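Local coordinates for protein SorB (PDB 6B2V) that is the pyran synthase domain of module nine of the trans-acyltransferase assembly line for the antibiotic sorangicin, where it probably closes a pyran ring in the growing polyketide, at residues E157-A160 / R161-N164. Numbering follows the deposited sequence.
Sequences EVDA and RTRN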
# COMPACT_ATOMS: atom_id res chain seq x y z
N GLU A 157 -21.67 -1.83 -11.73
CA GLU A 157 -20.92 -3.06 -11.57
C GLU A 157 -19.95 -3.21 -12.72
O GLU A 157 -20.32 -3.06 -13.84
CB GLU A 157 -21.87 -4.24 -11.55
CG GLU A 157 -21.33 -5.52 -10.99
CD GLU A 157 -22.42 -6.57 -10.79
OE1 GLU A 157 -23.54 -6.45 -11.31
OE2 GLU A 157 -22.15 -7.49 -10.07
N VAL A 158 -18.72 -3.54 -12.42
CA VAL A 158 -17.74 -3.73 -13.47
C VAL A 158 -16.92 -5.00 -13.42
O VAL A 158 -16.81 -5.62 -12.45
CB VAL A 158 -16.78 -2.58 -13.57
CG1 VAL A 158 -17.52 -1.28 -13.68
CG2 VAL A 158 -15.92 -2.54 -12.39
N ASP A 159 -16.40 -5.34 -14.58
CA ASP A 159 -15.53 -6.49 -14.75
C ASP A 159 -14.18 -5.90 -14.39
O ASP A 159 -13.55 -5.29 -15.16
CB ASP A 159 -15.62 -6.87 -16.21
CG ASP A 159 -14.62 -7.90 -16.64
OD1 ASP A 159 -13.75 -8.30 -15.90
OD2 ASP A 159 -14.74 -8.24 -17.82
N ALA A 160 -13.78 -6.10 -13.16
CA ALA A 160 -12.55 -5.53 -12.66
C ALA A 160 -11.32 -5.98 -13.40
O ALA A 160 -10.40 -5.20 -13.60
CB ALA A 160 -12.42 -5.82 -11.19
N ARG A 161 -11.29 -7.23 -13.78
CA ARG A 161 -10.13 -7.68 -14.50
C ARG A 161 -9.98 -6.97 -15.83
O ARG A 161 -8.99 -6.34 -16.08
CB ARG A 161 -10.29 -9.17 -14.78
CG ARG A 161 -9.09 -9.85 -15.40
CD ARG A 161 -9.41 -11.21 -15.96
NE ARG A 161 -9.76 -12.22 -15.00
CZ ARG A 161 -8.91 -13.06 -14.41
NH1 ARG A 161 -7.61 -13.00 -14.63
NH2 ARG A 161 -9.37 -13.96 -13.57
N THR A 162 -11.03 -6.98 -16.63
CA THR A 162 -10.93 -6.35 -17.90
C THR A 162 -10.64 -4.87 -17.83
O THR A 162 -9.77 -4.40 -18.50
CB THR A 162 -12.23 -6.60 -18.70
OG1 THR A 162 -12.45 -7.98 -18.85
CG2 THR A 162 -12.14 -5.98 -20.04
N ARG A 163 -11.34 -4.16 -16.97
CA ARG A 163 -11.14 -2.74 -16.88
C ARG A 163 -9.78 -2.30 -16.40
O ARG A 163 -9.23 -1.38 -16.93
CB ARG A 163 -12.20 -2.11 -15.99
CG ARG A 163 -13.59 -2.23 -16.55
CD ARG A 163 -13.85 -1.24 -17.69
NE ARG A 163 -13.56 0.12 -17.30
CZ ARG A 163 -14.42 0.90 -16.67
NH1 ARG A 163 -15.61 0.46 -16.37
NH2 ARG A 163 -14.10 2.12 -16.36
N ASN A 164 -9.30 -2.91 -15.35
CA ASN A 164 -8.03 -2.50 -14.81
C ASN A 164 -6.85 -2.87 -15.67
O ASN A 164 -5.96 -2.11 -15.80
CB ASN A 164 -7.86 -2.90 -13.36
CG ASN A 164 -8.77 -2.12 -12.45
OD1 ASN A 164 -8.59 -0.98 -12.27
ND2 ASN A 164 -9.75 -2.77 -11.89
O HOH W 1 -13.27 -9.15 -13.56
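The backbone enters helix 160-166 with Arg163 N donating to Asp159 O at 3.1 Å, and Asn164 N repeats the i to i+4 bond to Ala160 O. Through Asp159 the chain passes from edge strand 156-158, paired with 178-183, into this helix. Asp159 is the N-cap. With CG anti to the backbone N (chi1 171°), its carboxylate swings back over the helix start. There Asp159 OD1 accepts an almost straight bond from Thr162 N at 3.1 Å, approached from above the carboxylate plane. Thr162 OG1 donates to Asp159 OD2 at 2.5 Å, so Thr162 grips both carboxylate oxygens. A water donates to Asp159 OD1 and accepts from Arg161 N, 2.8 Å from that nitrogen. On the buried side, Asn164 ND2 adds a bent bond to Ala160 O (3.0 Å), reaching it from the face opposite Asn164 N. Arg163 NH1 lies 3.7 Å from Val158 CG1, the two side chains crossing at about a right angle; Arg161 extends away to a salt bridge with Asp174. The cap thus takes up Thr162 N directly and Arg161 N through a water, and its negative charge probably interacts favourably with the helix dipole, within the predicted C-terminal hotdog fold.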